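Phycocyanobilin lyase subunit alpha (Nostoc sp. PCC 7120, PDB 5N3U) probably serves, together with its partner CpcF, as a lyase needed to attach the phycocyanobilin chromophore to the alpha subunit of phycocyanin. Local coordinates at residues 125-130 against 144-149; 162-167 against 187-192; 168-171 against 177-180. All blocks are in the same frame, centred on the assembly; numbering follows the deposited sequence. Where two conformers were deposited one is given.

Contact 1 (125-130 against 144-149); sequences IKLLDG and LVQPYE
Leu127 and Leu128 pack against Gln146 and Tyr148, and these four residues make the tight part of the contact. CD2 of Leu128 meets the edge of the tyrosine ring, near its plane, 3.7 Å from CD1, and the two side chains run past each other in opposite directions. Leu128 starts out pointing away from 144-149, but with CG beside its own backbone N (chi1 -57°) the far end of the chain swings back to the ring. One face of that ring carries CB of Gln146, 3.8 Å above the plane and displaced toward the rim, so the ring is met by one neighbour at an edge and another over a face. Val151 and Leu155 of helix 148-157 also pack on Leu128, and Phe170 meets the tyrosine ring with the planes about 30° apart.

Gln146 bends at chi2 (-67°) and crosses Leu127 at about a right angle, laying its amide beside CD2 of Leu127, 3.6 Å from OE1. No hydrogen bond joins the pair; OE1 takes its bond from Arg105 NE of helix 102-115. Leu127 O lies 3.6 Å from CG of Gln146 and 3.7 Å from CE1 of Tyr148, obliquely to the ring. The loose, solvent side is the edge beside exposed Asp129, where a water lies within hydrogen-bonding distance of both segments, 2.9 Å from Asp129 O and 2.6 Å from Tyr148 OH.

A type I turn from Lys126 to Asp129 leads the chain away from helix 121-126 of the HEAT-repeat solenoid, and Pro147 occupies the N-cap position of helix 148-157. With no direct hydrogen bond across, the segments are held by van der Waals packing, of which Leu128 on Tyr148 is the apolar part, while the tyrosine hydroxyl reaches the turn backbone through water.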
ATOM      1  N   ILE A 125       6.077  -8.201  35.828  1.00 21.81           N
ATOM      2  CA  ILE A 125       5.464  -7.767  37.114  1.00 22.00           C
ATOM      3  C   ILE A 125       6.173  -6.610  37.796  1.00 21.88           C
ATOM      4  O   ILE A 125       5.572  -5.663  38.271  1.00 22.83           O
ATOM      5  CB  ILE A 125       5.297  -8.958  38.034  1.00 23.01           C
ATOM      6  CG1 ILE A 125       4.111  -9.797  37.524  1.00 24.96           C
ATOM      7  CG2 ILE A 125       5.002  -8.554  39.484  1.00 25.48           C
ATOM      8  CD1 ILE A 125       3.980 -11.141  38.247  1.00 28.96           C
ATOM      9  N   LYS A 126       7.472  -6.611  37.701  1.00 23.71           N
ATOM     10  CA  LYS A 126       8.262  -5.536  38.262  1.00 24.01           C
ATOM     11  C   LYS A 126       7.950  -4.198  37.604  1.00 22.84           C
ATOM     12  O   LYS A 126       7.959  -3.147  38.257  1.00 24.16           O
ATOM     13  CB  LYS A 126       9.727  -5.957  38.071  1.00 30.26           C
ATOM     14  CG  LYS A 126      10.754  -4.908  38.376  1.00 42.82           C
ATOM     15  CD  LYS A 126      11.850  -5.462  39.283  1.00 49.54           C
ATOM     16  CE  LYS A 126      12.503  -6.678  38.701  1.00 52.14           C
ATOM     17  NZ  LYS A 126      13.988  -6.575  38.915  1.00 64.64           N
ATOM     18  N   LEU A 127       7.611  -4.170  36.321  1.00 21.86           N
ATOM     19  CA  LEU A 127       7.282  -2.889  35.693  1.00 21.80           C
ATOM     20  C   LEU A 127       5.938  -2.329  36.136  1.00 21.93           C
ATOM     21  O   LEU A 127       5.630  -1.185  35.885  1.00 23.74           O
ATOM     22  CB  LEU A 127       7.359  -3.029  34.177  1.00 22.86           C
ATOM     23  CG  LEU A 127       8.686  -3.378  33.554  1.00 22.99           C
ATOM     24  CD1 LEU A 127       8.600  -3.352  32.065  1.00 22.50           C
ATOM     25  CD2 LEU A 127       9.784  -2.408  33.946  1.00 25.10           C
ATOM     26  N   LEU A 128       5.156  -3.105  36.847  1.00 23.38           N
ATOM     27  CA  LEU A 128       3.962  -2.568  37.466  1.00 23.13           C
ATOM     28  C   LEU A 128       4.197  -2.080  38.925  1.00 23.96           C
ATOM     29  O   LEU A 128       3.248  -1.791  39.636  1.00 28.29           O
ATOM     30  CB  LEU A 128       2.859  -3.619  37.456  1.00 24.84           C
ATOM     31  CG  LEU A 128       2.412  -4.238  36.115  1.00 24.32           C
ATOM     32  CD1 LEU A 128       1.188  -5.161  36.293  1.00 25.23           C
ATOM     33  CD2 LEU A 128       2.005  -3.141  35.188  1.00 21.07           C
ATOM     34  N   ASP A 129       5.435  -2.056  39.397  1.00 25.21           N
ATOM     35  CA  ASP A 129       5.795  -1.478  40.740  1.00 28.32           C
ATOM     36  C   ASP A 129       5.196  -0.136  40.954  1.00 27.22           C
ATOM     37  O   ASP A 129       5.199   0.699  40.080  1.00 29.09           O
ATOM     38  CB  ASP A 129       7.324  -1.358  40.971  1.00 34.76           C
ATOM     39  CG  ASP A 129       8.021  -2.715  41.367  1.00 44.65           C
ATOM     40  OD1 ASP A 129       7.335  -3.771  41.595  1.00 49.51           O
ATOM     41  OD2 ASP A 129       9.299  -2.731  41.432  1.00 48.94           O
ATOM     42  N   GLY A 130       4.555   0.033  42.090  1.00 25.96           N
ATOM     43  CA  GLY A 130       3.880   1.271  42.436  1.00 30.14           C
ATOM     44  C   GLY A 130       2.442   1.308  42.007  1.00 33.15           C
ATOM     45  O   GLY A 130       1.768   2.264  42.334  1.00 28.72           O
ATOM     46  N   LEU A 144       3.818   7.080  28.947  1.00 26.34           N
ATOM     47  CA  LEU A 144       3.820   6.908  30.392  1.00 23.23           C
ATOM     48  C   LEU A 144       5.133   6.422  30.859  1.00 21.22           C
ATOM     49  O   LEU A 144       5.993   6.117  30.034  1.00 25.58           O
ATOM     50  CB  LEU A 144       2.710   5.928  30.791  1.00 23.28           C
ATOM     51  CG  LEU A 144       1.334   6.331  30.318  1.00 26.29           C
ATOM     52  CD1 LEU A 144       0.305   5.256  30.525  1.00 26.22           C
ATOM     53  CD2 LEU A 144       0.868   7.595  30.993  1.00 28.91           C
ATOM     54  N   VAL A 145       5.329   6.361  32.169  1.00 21.59           N
ATOM     55  CA  VAL A 145       6.585   5.974  32.729  1.00 22.91           C
ATOM     56  C   VAL A 145       7.033   4.555  32.382  1.00 25.23           C
ATOM     57  O   VAL A 145       8.255   4.289  32.317  1.00 20.42           O
ATOM     58  CB  VAL A 145       6.722   6.206  34.258  1.00 26.86           C
ATOM     59  CG1 VAL A 145       6.808   7.695  34.560  1.00 28.11           C
ATOM     60  CG2 VAL A 145       5.641   5.480  35.038  1.00 24.30           C
ATOM     61  N   GLN A 146       6.038   3.679  32.122  1.00 21.89           N
ATOM     62  CA  GLN A 146       6.311   2.326  31.650  1.00 20.48           C
ATOM     63  C   GLN A 146       5.323   2.005  30.570  1.00 19.31           C
ATOM     64  O   GLN A 146       4.320   2.671  30.424  1.00 19.23           O
ATOM     65  CB  GLN A 146       6.220   1.291  32.801  1.00 19.89           C
ATOM     66  CG  GLN A 146       7.203   1.435  33.962  1.00 21.43           C
ATOM     67  CD  GLN A 146       8.591   1.168  33.501  1.00 22.43           C
ATOM     68  OE1 GLN A 146       8.816   0.726  32.381  1.00 20.21           O
ATOM     69  NE2 GLN A 146       9.519   1.359  34.356  1.00 22.30           N
ATOM     70  N   PRO A 147       5.642   1.024  29.701  1.00 20.65           N
ATOM     71  CA  PRO A 147       4.735   0.658  28.628  1.00 17.81           C
ATOM     72  C   PRO A 147       3.635  -0.217  29.205  1.00 18.18           C
ATOM     73  O   PRO A 147       3.614  -1.454  29.042  1.00 18.43           O
ATOM     74  CB  PRO A 147       5.634  -0.118  27.643  1.00 18.94           C
ATOM     75  CG  PRO A 147       6.664  -0.738  28.513  1.00 17.90           C
ATOM     76  CD  PRO A 147       6.918   0.296  29.592  1.00 19.77           C
ATOM     77  N   TYR A 148       2.726   0.411  29.937  1.00 16.35           N
ATOM     78  CA  TYR A 148       1.710  -0.385  30.663  1.00 17.60           C
ATOM     79  C   TYR A 148       0.834  -1.185  29.745  1.00 17.22           C
ATOM     80  O   TYR A 148       0.489  -2.351  30.067  1.00 17.46           O
ATOM     81  CB  TYR A 148       0.863   0.561  31.566  1.00 17.43           C
ATOM     82  CG  TYR A 148       1.676   1.134  32.740  1.00 18.39           C
ATOM     83  CD1 TYR A 148       2.067   0.322  33.795  1.00 18.99           C
ATOM     84  CD2 TYR A 148       2.075   2.446  32.744  1.00 19.35           C
ATOM     85  CE1 TYR A 148       2.736   0.818  34.856  1.00 21.74           C
ATOM     86  CE2 TYR A 148       2.829   2.953  33.767  1.00 20.93           C
ATOM     87  CZ  TYR A 148       3.160   2.168  34.811  1.00 21.41           C
ATOM     88  OH  TYR A 148       3.904   2.628  35.854  1.00 20.69           O
ATOM     89  N   GLU A 149       0.429  -0.606  28.629  1.00 20.18           N
ATOM     90  CA  GLU A 149      -0.385  -1.313  27.704  1.00 20.32           C
ATOM     91  C   GLU A 149       0.195  -2.672  27.330  1.00 23.97           C
ATOM     92  O   GLU A 149      -0.462  -3.708  27.441  1.00 18.71           O
ATOM     93  CB  GLU A 149      -0.653  -0.440  26.472  1.00 24.92           C
ATOM     94  CG  GLU A 149      -1.479  -1.093  25.346  1.00 29.78           C
ATOM     95  CD  GLU A 149      -1.851  -0.106  24.196  1.00 35.40           C
ATOM     96  OE1 GLU A 149      -1.377   1.047  24.191  1.00 35.94           O
ATOM     97  OE2 GLU A 149      -2.722  -0.430  23.342  1.00 26.48           O
TER
HETATM   98  O   HOH W   1       3.265   1.588  38.141  1.00 27.70           O

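Contact 2 (162-167 against 187-192); sequences DAIPLI and YQLTQE
CG1 of Ile164 and CG of Leu189 each lie beside their own backbone N, at chi1 -74° in the isoleucine and -60° in the leucine; both CB atoms point toward the opposite segment, and the two side chains slide past each other in opposite directions. CG1 of Ile164 lies 3.8 Å from CB of Leu189, so the root of the leucine is met by the middle of the isoleucine. Beyond it, CD1 of Ile164 reaches over the last turn of the helix, where it comes 3.9 Å from the backbone O of Leu189 and equally near CG2 of Thr190. The leucine tip is met from another direction: Ile167, one turn after Ile164, crosses Leu189 at about a right angle and brings its CD1 within 3.6 Å of Leu189 CD1.

Ile164 and Ile167 thus present one side of the short helix 164-167 to the end of helix 176-190, a helix-to-helix packing within the HEAT repeats. Both isoleucines also touch Met186, and Ile167 rests on Ala185, which extends the apolar surface back along the same helix. On another flank of the segment, Ala163 and Leu166 meet Ile125 of helix 121-126.

Thr190 is two-sided. Its methyl faces Ile164, while OG1 accepts from the backbone N of Glu192 at 3.1 Å, with an N-H...O angle of 154°, forming an ST turn where the helix finishes. The same hydroxyl is hydrogen-bonded to Met186 O, so two backbone groups grip it and fix the rotation that leaves CG2 for the isoleucine. At Gln191 the chain leaves helical geometry with positive phi, just before helix 193-203, whose Tyr195 touches Thr190.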
ATOM      1  N   ASP A 162      -1.031 -15.014  38.960  1.00 30.89           N
ATOM      2  CA  ASP A 162      -0.590 -14.333  40.175  1.00 34.65           C
ATOM      3  C   ASP A 162      -0.623 -12.835  40.064  1.00 31.59           C
ATOM      4  O   ASP A 162      -0.699 -12.193  41.046  1.00 31.92           O
ATOM      5  CB  ASP A 162       0.850 -14.622  40.486  1.00 39.10           C
ATOM      6  CG  ASP A 162       1.075 -16.021  40.962  1.00 46.73           C
ATOM      7  OD1 ASP A 162       0.130 -16.658  41.482  1.00 48.28           O
ATOM      8  OD2 ASP A 162       2.237 -16.468  40.807  1.00 45.36           O
ATOM      9  N   ALA A 163      -0.634 -12.289  38.863  1.00 30.83           N
ATOM     10  CA  ALA A 163      -0.604 -10.851  38.695  1.00 29.20           C
ATOM     11  C   ALA A 163      -1.946 -10.208  38.734  1.00 27.13           C
ATOM     12  O   ALA A 163      -2.030  -8.974  38.667  1.00 24.12           O
ATOM     13  CB  ALA A 163       0.111 -10.505  37.361  1.00 27.21           C
ATOM     14  N   ILE A 164      -3.020 -10.991  38.752  1.00 25.76           N
ATOM     15  CA  ILE A 164      -4.372 -10.426  38.755  1.00 23.74           C
ATOM     16  C   ILE A 164      -4.578  -9.251  39.673  1.00 22.02           C
ATOM     17  O   ILE A 164      -5.081  -8.257  39.238  1.00 24.83           O
ATOM     18  CB  ILE A 164      -5.449 -11.514  39.032  1.00 26.61           C
ATOM     19  CG1 ILE A 164      -5.592 -12.379  37.781  1.00 27.27           C
ATOM     20  CG2 ILE A 164      -6.802 -10.886  39.417  1.00 28.16           C
ATOM     21  CD1 ILE A 164      -6.288 -13.739  38.004  1.00 30.92           C
ATOM     22  N   PRO A 165      -4.214  -9.340  40.961  1.00 29.37           N
ATOM     23  CA  PRO A 165      -4.496  -8.215  41.878  1.00 26.16           C
ATOM     24  C   PRO A 165      -3.673  -6.963  41.519  1.00 28.31           C
ATOM     25  O   PRO A 165      -4.064  -5.864  41.854  1.00 27.98           O
ATOM     26  CB  PRO A 165      -3.990  -8.704  43.219  1.00 30.21           C
ATOM     27  CG  PRO A 165      -3.671 -10.117  43.090  1.00 31.63           C
ATOM     28  CD  PRO A 165      -3.599 -10.487  41.638  1.00 27.25           C
ATOM     29  N   LEU A 166      -2.538  -7.136  40.796  1.00 26.22           N
ATOM     30  CA  LEU A 166      -1.763  -5.998  40.324  1.00 24.57           C
ATOM     31  C   LEU A 166      -2.342  -5.399  39.049  1.00 24.26           C
ATOM     32  O   LEU A 166      -2.274  -4.211  38.832  1.00 22.27           O
ATOM     33  CB  LEU A 166      -0.348  -6.410  40.074  1.00 27.43           C
ATOM     34  CG  LEU A 166       0.382  -7.151  41.177  1.00 32.70           C
ATOM     35  CD1 LEU A 166       1.782  -7.482  40.649  1.00 34.10           C
ATOM     36  CD2 LEU A 166       0.496  -6.342  42.452  1.00 35.51           C
ATOM     37  N   ILE A 167      -3.000  -6.233  38.265  1.00 22.71           N
ATOM     38  CA  ILE A 167      -3.586  -5.856  37.038  1.00 20.58           C
ATOM     39  C   ILE A 167      -4.927  -5.187  37.217  1.00 21.48           C
ATOM     40  O   ILE A 167      -5.200  -4.147  36.590  1.00 20.26           O
ATOM     41  CB  ILE A 167      -3.731  -7.081  36.106  1.00 21.78           C
ATOM     42  CG1 ILE A 167      -2.364  -7.577  35.692  1.00 22.24           C
ATOM     43  CG2 ILE A 167      -4.570  -6.720  34.890  1.00 22.27           C
ATOM     44  CD1 ILE A 167      -2.416  -8.906  35.019  1.00 24.84           C
ATOM     45  N   TYR A 187      -9.779 -10.559  31.434  1.00 20.13           N
ATOM     46  CA  TYR A 187     -10.496 -11.647  30.782  1.00 22.67           C
ATOM     47  C   TYR A 187      -9.654 -12.899  30.555  1.00 24.84           C
ATOM     48  O   TYR A 187     -10.039 -14.045  30.878  1.00 23.78           O
ATOM     49  CB  TYR A 187     -11.109 -11.194  29.504  1.00 23.85           C
ATOM     50  CG  TYR A 187     -11.996 -12.315  28.940  1.00 25.27           C
ATOM     51  CD1 TYR A 187     -11.461 -13.314  28.109  1.00 26.88           C
ATOM     52  CD2 TYR A 187     -13.329 -12.391  29.279  1.00 26.75           C
ATOM     53  CE1 TYR A 187     -12.268 -14.344  27.612  1.00 29.36           C
ATOM     54  CE2 TYR A 187     -14.144 -13.413  28.791  1.00 27.81           C
ATOM     55  CZ  TYR A 187     -13.611 -14.388  27.977  1.00 30.79           C
ATOM     56  OH  TYR A 187     -14.381 -15.417  27.487  1.00 34.65           O
ATOM     57  N   GLN A 188      -8.439 -12.729  30.040  1.00 26.21           N
ATOM     58  CA  GLN A 188      -7.618 -13.874  29.821  1.00 23.56           C
ATOM     59  C   GLN A 188      -7.306 -14.605  31.026  1.00 25.51           C
ATOM     60  O   GLN A 188      -7.270 -15.814  31.010  1.00 26.71           O
ATOM     61  CB  GLN A 188      -6.297 -13.518  29.099  1.00 28.24           C
ATOM     62  CG  GLN A 188      -6.495 -13.103  27.707  1.00 28.59           C
ATOM     63  CD  GLN A 188      -5.147 -12.693  27.046  1.00 34.21           C
ATOM     64  OE1 GLN A 188      -4.507 -11.713  27.434  1.00 33.78           O
ATOM     65  NE2 GLN A 188      -4.771 -13.390  26.069  1.00 32.69           N
ATOM     66  N   LEU A 189      -7.075 -13.913  32.123  1.00 22.61           N
ATOM     67  CA  LEU A 189      -6.668 -14.555  33.328  1.00 22.34           C
ATOM     68  C   LEU A 189      -7.805 -15.054  34.220  1.00 27.48           C
ATOM     69  O   LEU A 189      -7.550 -15.922  35.036  1.00 25.02           O
ATOM     70  CB  LEU A 189      -5.809 -13.637  34.177  1.00 24.94           C
ATOM     71  CG  LEU A 189      -4.523 -13.198  33.409  1.00 26.90           C
ATOM     72  CD1 LEU A 189      -3.766 -12.095  34.138  1.00 27.12           C
ATOM     73  CD2 LEU A 189      -3.585 -14.379  33.247  1.00 28.44           C
ATOM     74  N   THR A 190      -8.974 -14.478  34.125  1.00 24.31           N
ATOM     75  CA  THR A 190     -10.125 -14.954  34.894  1.00 27.34           C
ATOM     76  C   THR A 190     -11.295 -15.593  34.097  1.00 32.25           C
ATOM     77  O   THR A 190     -12.191 -16.199  34.690  1.00 28.93           O
ATOM     78  CB  THR A 190     -10.791 -13.763  35.656  1.00 23.79           C
ATOM     79  OG1 THR A 190     -11.494 -12.932  34.754  1.00 23.30           O
ATOM     80  CG2 THR A 190      -9.811 -12.926  36.474  1.00 28.88           C
ATOM     81  N   GLN A 191     -11.349 -15.357  32.791  1.00 28.12           N
ATOM     82  CA  GLN A 191     -12.428 -15.765  31.922  1.00 30.97           C
ATOM     83  C   GLN A 191     -13.790 -15.181  32.301  1.00 32.27           C
ATOM     84  O   GLN A 191     -14.789 -15.702  31.900  1.00 29.75           O
ATOM     85  CB  GLN A 191     -12.453 -17.300  31.874  1.00 37.06           C
ATOM     86  CG  GLN A 191     -11.181 -17.871  31.255  1.00 41.93           C
ATOM     87  CD  GLN A 191     -11.080 -17.439  29.798  1.00 43.44           C
ATOM     88  OE1 GLN A 191     -10.282 -16.563  29.414  1.00 52.22           O
ATOM     89  NE2 GLN A 191     -11.884 -18.028  28.987  1.00 39.13           N
ATOM     90  N   GLU A 192     -13.841 -14.048  32.996  1.00 26.10           N
ATOM     91  CA  GLU A 192     -15.135 -13.442  33.367  1.00 28.59           C
ATOM     92  C   GLU A 192     -15.686 -12.561  32.286  1.00 27.67           C
ATOM     93  O   GLU A 192     -15.060 -11.581  31.906  1.00 28.15           O
ATOM     94  CB  GLU A 192     -14.974 -12.585  34.617  1.00 27.93           C
ATOM     95  CG  GLU A 192     -14.682 -13.399  35.810  1.00 28.40           C
ATOM     96  CD  GLU A 192     -15.918 -14.063  36.355  1.00 29.84           C
ATOM     97  OE1 GLU A 192     -17.043 -13.733  35.903  1.00 32.86           O
ATOM     98  OE2 GLU A 192     -15.734 -14.935  37.181  1.00 34.46           O
TER

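Contact 3 (168-171 against 177-180); sequences QPFL and RVQC
Gln179 follows the end of segment 168-171 with almost its whole side chain. Its CB lies 3.8 Å from the backbone O of Leu171. CG, set beside the backbone N at chi1 -65°, comes closer to that oxygen, at 3.3 Å, and also approaches Phe170 O. From CG the chain runs extended, and CD passes 3.6 Å from Leu171 O before NE2 reaches it at 2.9 Å. There the amide donates the one hydrogen bond that joins the segments. The bond is bent: the N-H...O angle is 137°, and the donor stands 33° off the carbonyl plane.

Next to this polar contact lies an apolar one. Val178 CG1 sits at the edge of the Phe170 ring, near its plane, 3.9 Å from CD2, and the side chains cross obliquely. Ala182 of helix 176-190 touches the same ring. Leu171 turns away from Gln179 toward helix 193-203, where it touches Tyr195 and Leu198, although its CD2 stays 4.0 Å from Gln179 O.

Segment 168-171 keeps helical backbone angles without the regular bonds, then gives way to the short link into helix 176-190. The last carbonyl of segment 168-171, met by a glutamine of helix 176-190 beside a phenylalanine-valine pair, closes the short connection between helix 164-167 and helix 176-190, consistent with the paired helices of a HEAT-repeat solenoid.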
ATOM      1  N   GLN A 168      -5.772  -5.748  38.081  1.00 22.47           N
ATOM      2  CA  GLN A 168      -7.145  -5.274  38.236  1.00 22.07           C
ATOM      3  C   GLN A 168      -7.333  -3.777  38.471  1.00 20.65           C
ATOM      4  O   GLN A 168      -8.119  -3.180  37.812  1.00 21.17           O
ATOM      5  CB  GLN A 168      -7.806  -6.052  39.374  1.00 25.65           C
ATOM      6  CG  GLN A 168      -9.282  -5.734  39.490  1.00 29.88           C
ATOM      7  CD  GLN A 168     -10.068  -6.848  40.261  1.00 37.12           C
ATOM      8  OE1 GLN A 168      -9.495  -7.852  40.695  1.00 40.76           O
ATOM      9  NE2 GLN A 168     -11.378  -6.709  40.320  1.00 37.98           N
ATOM     10  N   PRO A 169      -6.463  -3.126  39.297  1.00 19.56           N
ATOM     11  CA  PRO A 169      -6.522  -1.693  39.469  1.00 22.17           C
ATOM     12  C   PRO A 169      -6.363  -0.850  38.193  1.00 22.70           C
ATOM     13  O   PRO A 169      -6.916   0.263  38.032  1.00 21.62           O
ATOM     14  CB  PRO A 169      -5.388  -1.458  40.447  1.00 24.37           C
ATOM     15  CG  PRO A 169      -5.310  -2.682  41.204  1.00 25.43           C
ATOM     16  CD  PRO A 169      -5.491  -3.728  40.169  1.00 21.77           C
ATOM     17  N   PHE A 170      -5.629  -1.379  37.203  1.00 20.96           N
ATOM     18  CA  PHE A 170      -5.454  -0.656  35.949  1.00 19.67           C
ATOM     19  C   PHE A 170      -6.698  -0.540  35.151  1.00 21.51           C
ATOM     20  O   PHE A 170      -6.767   0.262  34.201  1.00 21.19           O
ATOM     21  CB  PHE A 170      -4.300  -1.264  35.101  1.00 20.32           C
ATOM     22  CG  PHE A 170      -2.918  -0.964  35.688  1.00 20.44           C
ATOM     23  CD1 PHE A 170      -2.438  -1.697  36.733  1.00 19.53           C
ATOM     24  CD2 PHE A 170      -2.203   0.135  35.258  1.00 19.48           C
ATOM     25  CE1 PHE A 170      -1.200  -1.407  37.298  1.00 24.28           C
ATOM     26  CE2 PHE A 170      -0.948   0.447  35.810  1.00 20.40           C
ATOM     27  CZ  PHE A 170      -0.454  -0.331  36.804  1.00 20.10           C
ATOM     28  N   LEU A 171      -7.761  -1.269  35.527  1.00 20.80           N
ATOM     29  CA  LEU A 171      -9.001  -0.976  34.834  1.00 24.01           C
ATOM     30  C   LEU A 171      -9.487   0.459  35.055  1.00 25.81           C
ATOM     31  O   LEU A 171     -10.360   0.903  34.286  1.00 27.42           O
ATOM     32  CB  LEU A 171     -10.120  -1.938  35.270  1.00 24.02           C
ATOM     33  CG  LEU A 171      -9.971  -3.403  34.903  1.00 22.57           C
ATOM     34  CD1 LEU A 171     -10.770  -4.301  35.864  1.00 25.36           C
ATOM     35  CD2 LEU A 171     -10.393  -3.665  33.435  1.00 24.26           C
ATOM     36  N   ARG A 177      -6.316   3.461  26.609  1.00 25.23           N
ATOM     37  CA  ARG A 177      -5.577   2.318  26.123  1.00 25.96           C
ATOM     38  C   ARG A 177      -5.115   1.430  27.176  1.00 20.77           C
ATOM     39  O   ARG A 177      -5.078   0.204  26.998  1.00 20.93           O
ATOM     40  CB  ARG A 177      -4.401   2.807  25.239  1.00 32.41           C
ATOM     41  CG  ARG A 177      -5.021   3.317  23.898  1.00 42.26           C
ATOM     42  CD  ARG A 177      -3.997   3.900  22.901  1.00 53.89           C
ATOM     43  NE  ARG A 177      -3.132   2.808  22.440  1.00 58.22           N
ATOM     44  CZ  ARG A 177      -3.058   2.272  21.224  1.00 50.65           C
ATOM     45  NH1 ARG A 177      -3.717   2.749  20.165  1.00 54.07           N
ATOM     46  NH2 ARG A 177      -2.259   1.227  21.075  1.00 52.52           N
ATOM     47  N   VAL A 178      -4.744   1.991  28.322  1.00 19.83           N
ATOM     48  CA  VAL A 178      -4.332   1.167  29.473  1.00 19.51           C
ATOM     49  C   VAL A 178      -5.530   0.378  30.044  1.00 22.36           C
ATOM     50  O   VAL A 178      -5.419  -0.795  30.454  1.00 18.10           O
ATOM     51  CB  VAL A 178      -3.642   2.042  30.509  1.00 22.34           C
ATOM     52  CG1 VAL A 178      -3.358   1.290  31.730  1.00 22.21           C
ATOM     53  CG2 VAL A 178      -2.348   2.657  29.873  1.00 20.91           C
ATOM     54  N   GLN A 179      -6.673   1.040  30.114  1.00 20.88           N
ATOM     55  CA  GLN A 179      -7.853   0.327  30.632  1.00 22.02           C
ATOM     56  C   GLN A 179      -8.260  -0.833  29.752  1.00 19.74           C
ATOM     57  O   GLN A 179      -8.680  -1.882  30.271  1.00 21.90           O
ATOM     58  CB  GLN A 179      -9.030   1.292  30.726  1.00 24.46           C
ATOM     59  CG  GLN A 179      -8.801   2.359  31.716  1.00 25.04           C
ATOM     60  CD  GLN A 179      -9.953   3.349  31.741  1.00 36.97           C
ATOM     61  OE1 GLN A 179     -10.278   3.987  30.749  1.00 39.99           O
ATOM     62  NE2 GLN A 179     -10.553   3.469  32.885  1.00 37.88           N
ATOM     63  N   CYS A 180      -8.157  -0.648  28.448  1.00 19.23           N
ATOM     64  CA  CYS A 180      -8.467  -1.691  27.480  0.52 20.83           C
ATOM     65  C   CYS A 180      -7.550  -2.889  27.629  1.00 19.35           C
ATOM     66  O   CYS A 180      -7.990  -4.062  27.628  1.00 20.23           O
ATOM     67  CB  CYS A 180      -8.385  -1.093  26.098  0.52 23.10           C
ATOM     68  SG  CYS A 180      -8.941  -2.126  24.746  0.52 25.29           S
TER

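Overall arrangement
From the N terminus, helix 121-126 leads into the turn of segment 125-130; the chain then makes a long helix-free excursion and returns at 144-149, where contact 1 closes that loop before helix 148-157. Contact 2 opens later, at 162-167, and closes at 187-192, at the far end of helix 176-190. Contact 3 (168-171 with 177-180) is nested inside it, around the connection into the same helix. Contact 1 stands in series with both, yet touches them: Leu128 packs on Leu166, and a salt bridge runs from Glu149 to Arg177. Together they tie helices 121-126, 148-157, 164-167 and 176-190, and the loop before the last of them, into the HEAT-repeat region.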